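Local coordinates for protein mucin-like protocadherin (Homo sapiens, PDB 6OAE) that probably forms, through extracellular cadherin repeats of which this chain holds the first two, calcium-dependent adhesion complexes with CDHR2 on adjacent microvilli, at residues E17-I28 and N52-E63; G33-T43 and K65-S76. All coordinates share one frame; numbering follows the deposited sequence.

Contact 1. Residues E17-I28 and N52-E63. With CA (calcium ion), chain D; CA (calcium ion), chain C.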
# COMPACT_ATOMS: atom_id res chain seq x y z
N GLU A 17 -11.14 -0.29 -4.11
CA GLU A 17 -10.43 0.62 -5.04
C GLU A 17 -10.22 -0.12 -6.35
O GLU A 17 -10.18 -1.38 -6.34
CB GLU A 17 -9.13 1.12 -4.45
CG GLU A 17 -8.14 0.03 -4.09
CD GLU A 17 -6.75 0.56 -3.85
OE1 GLU A 17 -5.99 -0.10 -3.13
OE2 GLU A 17 -6.43 1.62 -4.40
N ASN A 18 -10.13 0.63 -7.45
CA ASN A 18 -9.91 0.13 -8.83
C ASN A 18 -11.18 -0.55 -9.36
O ASN A 18 -11.10 -1.11 -10.44
CB ASN A 18 -8.68 -0.78 -8.92
CG ASN A 18 -7.46 -0.08 -8.35
OD1 ASN A 18 -7.33 1.14 -8.47
ND2 ASN A 18 -6.58 -0.84 -7.71
N THR A 19 -12.31 -0.50 -8.66
CA THR A 19 -13.61 -0.99 -9.17
C THR A 19 -14.30 0.14 -9.94
O THR A 19 -14.43 1.24 -9.38
CB THR A 19 -14.51 -1.52 -8.06
OG1 THR A 19 -13.69 -2.46 -7.35
CG2 THR A 19 -15.76 -2.18 -8.60
N ASN A 20 -14.73 -0.17 -11.16
CA ASN A 20 -15.56 0.73 -12.02
C ASN A 20 -17.01 0.47 -11.62
O ASN A 20 -17.52 -0.61 -11.94
CB ASN A 20 -15.24 0.48 -13.49
CG ASN A 20 -16.16 1.17 -14.47
OD1 ASN A 20 -17.23 1.67 -14.10
ND2 ASN A 20 -15.77 1.17 -15.74
N VAL A 21 -17.65 1.38 -10.90
CA VAL A 21 -19.10 1.25 -10.62
C VAL A 21 -19.84 2.19 -11.57
O VAL A 21 -19.84 3.41 -11.34
CB VAL A 21 -19.44 1.52 -9.15
CG1 VAL A 21 -20.92 1.32 -8.93
CG2 VAL A 21 -18.63 0.62 -8.22
N THR A 22 -20.44 1.64 -12.62
CA THR A 22 -21.20 2.41 -13.63
C THR A 22 -22.67 2.51 -13.24
O THR A 22 -23.33 3.52 -13.55
CB THR A 22 -21.00 1.75 -15.01
OG1 THR A 22 -19.62 2.00 -15.35
CG2 THR A 22 -21.93 2.31 -16.04
N GLU A 23 -23.18 1.47 -12.62
CA GLU A 23 -24.58 1.38 -12.16
C GLU A 23 -24.80 2.37 -11.02
O GLU A 23 -23.84 2.77 -10.35
CB GLU A 23 -24.89 -0.05 -11.73
CG GLU A 23 -24.08 -0.51 -10.52
CD GLU A 23 -24.18 -1.99 -10.24
OE1 GLU A 23 -25.16 -2.60 -10.72
OE2 GLU A 23 -23.30 -2.54 -9.52
N PRO A 24 -26.05 2.78 -10.76
CA PRO A 24 -26.34 3.67 -9.64
C PRO A 24 -25.97 3.09 -8.28
O PRO A 24 -26.08 1.89 -8.09
CB PRO A 24 -27.86 3.92 -9.73
CG PRO A 24 -28.40 2.95 -10.75
CD PRO A 24 -27.24 2.41 -11.54
N LEU A 25 -25.52 3.94 -7.35
CA LEU A 25 -25.33 3.57 -5.92
C LEU A 25 -26.69 3.52 -5.26
O LEU A 25 -26.93 2.61 -4.44
CB LEU A 25 -24.48 4.62 -5.18
CG LEU A 25 -23.05 4.76 -5.64
CD1 LEU A 25 -22.38 5.93 -4.92
CD2 LEU A 25 -22.29 3.45 -5.42
N VAL A 26 -27.56 4.46 -5.57
CA VAL A 26 -28.84 4.56 -4.84
C VAL A 26 -29.84 5.43 -5.59
O VAL A 26 -29.44 6.40 -6.24
CB VAL A 26 -28.59 5.05 -3.40
CG1 VAL A 26 -28.24 6.53 -3.33
CG2 VAL A 26 -29.74 4.72 -2.47
N ASP A 27 -31.11 5.06 -5.48
CA ASP A 27 -32.27 5.87 -5.92
C ASP A 27 -32.53 6.92 -4.83
O ASP A 27 -32.52 6.58 -3.63
CB ASP A 27 -33.46 4.96 -6.23
CG ASP A 27 -33.26 4.08 -7.46
OD1 ASP A 27 -32.12 3.97 -7.98
OD2 ASP A 27 -34.25 3.50 -7.90
N ILE A 28 -32.71 8.16 -5.23
CA ILE A 28 -33.06 9.26 -4.30
C ILE A 28 -34.57 9.44 -4.44
O ILE A 28 -35.04 9.71 -5.57
CB ILE A 28 -32.28 10.54 -4.62
CG1 ILE A 28 -30.77 10.28 -4.66
CG2 ILE A 28 -32.64 11.66 -3.63
CD1 ILE A 28 -29.98 11.34 -5.38
N ASN A 52 -32.59 11.23 -10.66
CA ASN A 52 -32.80 11.04 -9.19
C ASN A 52 -32.06 9.78 -8.72
O ASN A 52 -32.56 9.08 -7.81
CB ASN A 52 -34.30 11.05 -8.85
CG ASN A 52 -34.90 12.43 -9.02
OD1 ASN A 52 -34.18 13.42 -9.13
ND2 ASN A 52 -36.22 12.49 -9.04
N GLN A 53 -30.90 9.49 -9.33
CA GLN A 53 -30.01 8.39 -8.89
C GLN A 53 -28.63 8.98 -8.67
O GLN A 53 -28.25 9.90 -9.45
CB GLN A 53 -29.97 7.26 -9.92
CG GLN A 53 -31.32 6.58 -10.14
CD GLN A 53 -31.23 5.46 -11.15
OE1 GLN A 53 -30.79 5.64 -12.26
NE2 GLN A 53 -31.66 4.28 -10.76
N LEU A 54 -27.91 8.49 -7.67
CA LEU A 54 -26.53 8.90 -7.37
C LEU A 54 -25.59 7.90 -8.02
O LEU A 54 -25.76 6.68 -7.81
CB LEU A 54 -26.28 8.96 -5.87
CG LEU A 54 -24.88 9.39 -5.45
CD1 LEU A 54 -24.60 10.81 -5.86
CD2 LEU A 54 -24.70 9.21 -3.95
N PHE A 55 -24.65 8.41 -8.78
CA PHE A 55 -23.61 7.62 -9.47
C PHE A 55 -22.22 8.06 -9.02
O PHE A 55 -22.07 9.25 -8.65
CB PHE A 55 -23.71 7.83 -10.98
CG PHE A 55 -24.96 7.32 -11.64
CD1 PHE A 55 -26.08 8.13 -11.78
CD2 PHE A 55 -24.99 6.04 -12.18
CE1 PHE A 55 -27.21 7.65 -12.42
CE2 PHE A 55 -26.13 5.56 -12.81
CZ PHE A 55 -27.24 6.38 -12.94
N LEU A 56 -21.27 7.13 -9.06
CA LEU A 56 -19.81 7.37 -9.04
C LEU A 56 -19.37 7.57 -10.48
O LEU A 56 -19.72 6.69 -11.28
CB LEU A 56 -19.08 6.14 -8.48
CG LEU A 56 -18.68 6.14 -7.02
CD1 LEU A 56 -17.99 4.83 -6.68
CD2 LEU A 56 -17.76 7.31 -6.70
N ASN A 57 -18.63 8.64 -10.82
CA ASN A 57 -18.14 8.88 -12.21
C ASN A 57 -16.72 8.34 -12.37
O ASN A 57 -16.25 8.28 -13.53
CB ASN A 57 -18.12 10.36 -12.60
CG ASN A 57 -19.49 10.91 -12.84
OD1 ASN A 57 -20.43 10.15 -13.12
ND2 ASN A 57 -19.62 12.21 -12.75
N VAL A 58 -16.08 7.97 -11.27
CA VAL A 58 -14.62 7.68 -11.22
C VAL A 58 -14.33 6.35 -10.51
O VAL A 58 -15.18 5.84 -9.73
CB VAL A 58 -13.89 8.85 -10.55
CG1 VAL A 58 -14.07 10.14 -11.34
CG2 VAL A 58 -14.33 9.06 -9.12
N THR A 59 -13.16 5.81 -10.81
CA THR A 59 -12.65 4.56 -10.22
C THR A 59 -11.80 4.98 -9.02
O THR A 59 -10.75 5.60 -9.18
CB THR A 59 -11.98 3.70 -11.30
OG1 THR A 59 -13.01 3.15 -12.13
CG2 THR A 59 -11.18 2.58 -10.70
N PRO A 60 -12.23 4.66 -7.78
CA PRO A 60 -11.52 5.12 -6.59
C PRO A 60 -10.10 4.54 -6.46
O PRO A 60 -9.83 3.46 -7.01
CB PRO A 60 -12.34 4.58 -5.41
CG PRO A 60 -13.66 4.21 -6.01
CD PRO A 60 -13.38 3.84 -7.44
N ASP A 61 -9.26 5.27 -5.74
CA ASP A 61 -7.86 4.88 -5.44
C ASP A 61 -7.63 5.15 -3.96
O ASP A 61 -7.53 6.32 -3.57
CB ASP A 61 -6.87 5.64 -6.31
CG ASP A 61 -5.40 5.42 -5.94
OD1 ASP A 61 -5.13 4.54 -5.13
OD2 ASP A 61 -4.57 6.16 -6.46
N TYR A 62 -7.55 4.08 -3.17
CA TYR A 62 -7.36 4.13 -1.70
C TYR A 62 -6.13 4.98 -1.31
O TYR A 62 -6.18 5.65 -0.25
CB TYR A 62 -7.25 2.73 -1.13
CG TYR A 62 -7.16 2.70 0.36
CD1 TYR A 62 -8.30 2.65 1.14
CD2 TYR A 62 -5.93 2.74 1.01
CE1 TYR A 62 -8.24 2.64 2.53
CE2 TYR A 62 -5.85 2.72 2.39
CZ TYR A 62 -7.01 2.67 3.15
OH TYR A 62 -6.92 2.66 4.52
N GLU A 63 -5.08 4.98 -2.13
CA GLU A 63 -3.82 5.74 -1.88
C GLU A 63 -4.03 7.25 -2.15
O GLU A 63 -3.25 8.05 -1.63
CB GLU A 63 -2.67 5.16 -2.70
CG GLU A 63 -2.09 3.87 -2.14
CD GLU A 63 -2.96 2.61 -2.24
OE1 GLU A 63 -3.39 2.28 -3.36
OE2 GLU A 63 -3.19 1.95 -1.21
CA CA D . -4.42 2.27 -5.45
CA CA C . -3.79 -0.17 -2.32
O HOH W 1 -5.35 2.73 -7.63
O HOH W 2 -16.41 3.42 -9.73
O HOH W 3 -21.94 4.81 -10.28
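The carboxylate of Glu17 shares two calcium ions with Glu63 and one of them with Asp61, and its OE2 accepts directly from Tyr62 N, 3.0 Å away and above the carboxylate plane. This OE2 binds one calcium at 2.4 Å alongside Asp61 OD1 and Glu63 OE1, while OE1 binds the second, which both carboxylate oxygens of Glu63 also hold. CG of Glu17 sits between the backbone N and the carbonyl carbon (chi1 59°), and from there the extended chain reaches the ions. Asp95 completes the first shell; Asp92, Val93, Asp95 and Asp131 contribute to the second. This is the calcium site of a cadherin linker, with Asp61-Tyr62-Glu63 as its DXE motif.

Asn18 N bonds to Pro60 O at 2.9 Å, and Asn18 OD1 accepts from a water bound to the first calcium; its ND2 is engaged by Asp95. From Thr19 to Glu23 the chains are joined largely by water: one molecule links Thr19 O and Val21 N to Val58 O, another accepts from Leu56 N and lies near Val21 O and Glu23 O. At the Phe55 ring, Thr22 O lies by the edge, 3.3 Å from CD2, whereas Pro24 CB sits over a face in a CH-pi contact, 4.3 Å from the centroid.

Val26 and Leu54 then form an antiparallel pair, but Leu25 N (2.8 Å from Leu54 O) and Val26 O both bond to Leu54, consistent with a classic beta bulge. Leu25 CD1 and Val26 CG1 pack on Leu54. Gln53 NE2 donates to Asp27 OD1 over 2.8 Å; OD1 lies near the Gln53 amide plane but is approached from above the carboxylate plane. Ile28 N closes the ladder on Asn52 O.

Glu17 OE2 lies 3.3 Å from Asp61 OD1, a spacing of anionic oxygens that the calcium probably makes tolerable.

Contact 2. Residues G33-T43 and K65-S76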
# COMPACT_ATOMS: atom_id res chain seq x y z
N GLY A 33 -42.38 18.31 -6.67
CA GLY A 33 -42.12 19.76 -6.51
C GLY A 33 -40.72 20.07 -6.00
O GLY A 33 -40.39 21.27 -5.94
N GLN A 34 -39.93 19.06 -5.64
CA GLN A 34 -38.52 19.23 -5.18
C GLN A 34 -37.56 18.73 -6.27
O GLN A 34 -38.00 17.95 -7.13
CB GLN A 34 -38.28 18.51 -3.85
CG GLN A 34 -38.85 19.25 -2.64
CD GLN A 34 -38.63 18.54 -1.33
OE1 GLN A 34 -37.54 18.03 -1.05
NE2 GLN A 34 -39.66 18.50 -0.50
N GLU A 35 -36.31 19.17 -6.24
CA GLU A 35 -35.20 18.70 -7.12
C GLU A 35 -33.98 18.44 -6.24
O GLU A 35 -33.76 19.21 -5.28
CB GLU A 35 -34.87 19.73 -8.20
CG GLU A 35 -35.85 19.73 -9.36
CD GLU A 35 -35.63 20.81 -10.41
OE1 GLU A 35 -36.59 21.10 -11.15
OE2 GLU A 35 -34.51 21.36 -10.49
N VAL A 36 -33.21 17.39 -6.55
CA VAL A 36 -31.97 17.06 -5.78
C VAL A 36 -30.77 17.32 -6.68
O VAL A 36 -30.80 16.90 -7.84
CB VAL A 36 -31.99 15.63 -5.20
CG1 VAL A 36 -32.00 14.55 -6.29
CG2 VAL A 36 -30.84 15.42 -4.22
N THR A 37 -29.76 17.99 -6.14
CA THR A 37 -28.49 18.33 -6.81
C THR A 37 -27.36 18.08 -5.82
O THR A 37 -27.66 18.00 -4.61
CB THR A 37 -28.51 19.79 -7.28
OG1 THR A 37 -28.62 20.61 -6.12
CG2 THR A 37 -29.65 20.09 -8.23
N LEU A 38 -26.13 17.96 -6.31
CA LEU A 38 -24.93 17.81 -5.44
C LEU A 38 -24.61 19.18 -4.85
O LEU A 38 -24.66 20.16 -5.62
CB LEU A 38 -23.73 17.26 -6.23
CG LEU A 38 -23.81 15.78 -6.59
CD1 LEU A 38 -22.65 15.37 -7.49
CD2 LEU A 38 -23.82 14.91 -5.33
N GLY A 39 -24.34 19.23 -3.55
CA GLY A 39 -23.86 20.43 -2.84
C GLY A 39 -22.34 20.52 -2.87
O GLY A 39 -21.67 19.53 -3.28
N ALA A 40 -21.80 21.66 -2.44
CA ALA A 40 -20.37 22.00 -2.53
C ALA A 40 -19.54 21.28 -1.46
O ALA A 40 -18.32 21.36 -1.56
CB ALA A 40 -20.18 23.50 -2.44
N LEU A 41 -20.14 20.61 -0.46
CA LEU A 41 -19.37 19.76 0.49
C LEU A 41 -19.11 18.37 -0.13
O LEU A 41 -18.35 17.62 0.47
CB LEU A 41 -20.08 19.65 1.85
CG LEU A 41 -19.90 20.84 2.80
CD1 LEU A 41 -20.49 20.53 4.17
CD2 LEU A 41 -18.43 21.24 2.93
N SER A 42 -19.71 18.05 -1.28
CA SER A 42 -19.42 16.81 -2.04
C SER A 42 -17.94 16.77 -2.42
O SER A 42 -17.42 17.81 -2.87
CB SER A 42 -20.26 16.68 -3.28
OG SER A 42 -21.64 16.74 -2.99
N THR A 43 -17.29 15.62 -2.27
CA THR A 43 -15.95 15.36 -2.82
C THR A 43 -15.96 15.78 -4.29
O THR A 43 -16.81 15.35 -5.06
CB THR A 43 -15.55 13.88 -2.72
OG1 THR A 43 -15.66 13.46 -1.36
CG2 THR A 43 -14.15 13.65 -3.24
N LYS A 65 -7.49 8.84 -2.02
CA LYS A 65 -8.59 9.27 -1.11
C LYS A 65 -9.43 8.05 -0.74
O LYS A 65 -9.91 7.38 -1.67
CB LYS A 65 -9.40 10.36 -1.81
CG LYS A 65 -10.29 11.21 -0.91
CD LYS A 65 -11.14 12.19 -1.68
CE LYS A 65 -10.35 13.28 -2.38
NZ LYS A 65 -9.79 14.25 -1.41
N SER A 66 -9.61 7.79 0.56
CA SER A 66 -10.26 6.56 1.10
C SER A 66 -11.74 6.80 1.43
O SER A 66 -12.44 5.82 1.73
CB SER A 66 -9.51 6.07 2.30
OG SER A 66 -9.64 6.98 3.38
N LEU A 67 -12.20 8.05 1.42
CA LEU A 67 -13.60 8.38 1.77
C LEU A 67 -14.11 9.44 0.81
O LEU A 67 -13.46 10.50 0.67
CB LEU A 67 -13.64 8.87 3.22
CG LEU A 67 -15.03 9.15 3.78
CD1 LEU A 67 -15.74 7.85 4.16
CD2 LEU A 67 -14.92 10.10 4.98
N LEU A 68 -15.22 9.14 0.14
CA LEU A 68 -15.87 10.05 -0.83
C LEU A 68 -17.22 10.41 -0.23
O LEU A 68 -17.89 9.49 0.26
CB LEU A 68 -15.99 9.36 -2.19
CG LEU A 68 -14.74 8.63 -2.69
CD1 LEU A 68 -15.01 7.92 -4.01
CD2 LEU A 68 -13.58 9.59 -2.83
N GLU A 69 -17.58 11.69 -0.25
CA GLU A 69 -18.81 12.22 0.35
C GLU A 69 -19.64 12.90 -0.74
O GLU A 69 -19.08 13.67 -1.51
CB GLU A 69 -18.43 13.17 1.49
CG GLU A 69 -19.58 13.99 2.03
CD GLU A 69 -19.30 14.62 3.39
OE1 GLU A 69 -20.25 14.71 4.20
OE2 GLU A 69 -18.14 15.02 3.63
N ALA A 70 -20.93 12.63 -0.77
CA ALA A 70 -21.91 13.31 -1.63
C ALA A 70 -22.86 14.06 -0.70
O ALA A 70 -23.41 13.41 0.22
CB ALA A 70 -22.65 12.34 -2.49
N GLN A 71 -23.02 15.36 -0.94
CA GLN A 71 -24.03 16.21 -0.24
C GLN A 71 -25.20 16.33 -1.18
O GLN A 71 -25.02 16.91 -2.26
CB GLN A 71 -23.42 17.55 0.14
CG GLN A 71 -24.41 18.50 0.81
CD GLN A 71 -23.83 19.87 1.05
OE1 GLN A 71 -23.08 20.39 0.24
NE2 GLN A 71 -24.19 20.45 2.18
N LEU A 72 -26.35 15.77 -0.83
CA LEU A 72 -27.58 15.82 -1.64
C LEU A 72 -28.40 16.97 -1.10
O LEU A 72 -28.78 16.88 0.08
CB LEU A 72 -28.36 14.51 -1.56
CG LEU A 72 -27.57 13.21 -1.74
CD1 LEU A 72 -28.50 12.07 -2.04
CD2 LEU A 72 -26.51 13.35 -2.82
N LEU A 73 -28.62 17.98 -1.93
CA LEU A 73 -29.40 19.20 -1.59
C LEU A 73 -30.78 19.02 -2.21
O LEU A 73 -30.86 18.91 -3.44
CB LEU A 73 -28.71 20.44 -2.16
CG LEU A 73 -27.33 20.78 -1.62
CD1 LEU A 73 -26.83 22.09 -2.22
CD2 LEU A 73 -27.30 20.86 -0.11
N CYS A 74 -31.82 18.97 -1.38
CA CYS A 74 -33.22 18.79 -1.83
C CYS A 74 -33.95 20.13 -1.78
O CYS A 74 -34.36 20.53 -0.68
CB CYS A 74 -33.90 17.71 -1.02
SG CYS A 74 -33.33 16.08 -1.55
N GLN A 75 -34.08 20.78 -2.93
CA GLN A 75 -34.57 22.17 -3.07
C GLN A 75 -35.97 22.17 -3.70
O GLN A 75 -36.29 21.22 -4.42
CB GLN A 75 -33.58 22.97 -3.92
CG GLN A 75 -32.15 22.94 -3.39
CD GLN A 75 -31.21 23.82 -4.18
OE1 GLN A 75 -31.61 24.49 -5.13
NE2 GLN A 75 -29.95 23.82 -3.79
N SER A 76 -36.76 23.22 -3.40
CA SER A 76 -38.10 23.51 -3.98
C SER A 76 -38.11 24.97 -4.42
O SER A 76 -38.06 25.84 -3.53
CB SER A 76 -39.21 23.22 -3.02
OG SER A 76 -40.47 23.52 -3.60
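Val36 CG2 rests on Leu72 CB at 3.7 Å and equally close to Cys74 SG, forming the apolar centre of this strand pair. Beyond it, one methyl of Leu38, CD2, reaches both Leu72 CD2 and Ala70 CB. These side chains share one face of the sheet; Leu38 and Ala70 also meet Phe47 of strand 47-50, and Cys74 is tied by a disulfide to Cys6. Strand 35-38 is the edge of its sheet in the first cadherin repeat, a Greek-key beta sandwich, and runs antiparallel to strand 67-76 with Glu35-Gln75 and Thr37-Leu73 as hydrogen-bonded pairs. On the opposite face Leu73 CD1 presses closely on Gly39 CA, at 3.5 Å. There the edge strand leaves the ladder in a type I turn from Gly39 to Ser42. With CG anti to N (chi1 177°), the extended Gln71 brings OE1 to the turn, where Leu41 N bonds to it over 3.0 Å from above the amide carbonyl plane, while its NE2 goes to Gln83. Ser42 OG donates to Gly39 O and accepts from Gln71 N at 2.8 Å. At the outer end Thr43 and Glu69 exchange two bonds, Thr43 N to Glu69 O and Glu69 N to Thr43 OG1, each 2.8 Å.

In the fold
The two contacts come from opposing sheets of the first cadherin repeat: contact 1 includes strands 26-27 and 53-56, and contact 2 strands 35-38 and 67-76. Each sheet offers one apolar face to the other, and there they meet, Ile28 packing against Leu72 and Val36 and Leu56 against Leu68. Both contacts are partly buried, with core residues on that inner side and exposed ones outside. They differ towards their ends. Contact 1 runs into the calcium-bound linker, so metal ligands and bridging waters carry much of it, whereas contact 2 relies on a continuous backbone ladder extended by serine, threonine and glutamine side chains at a turn.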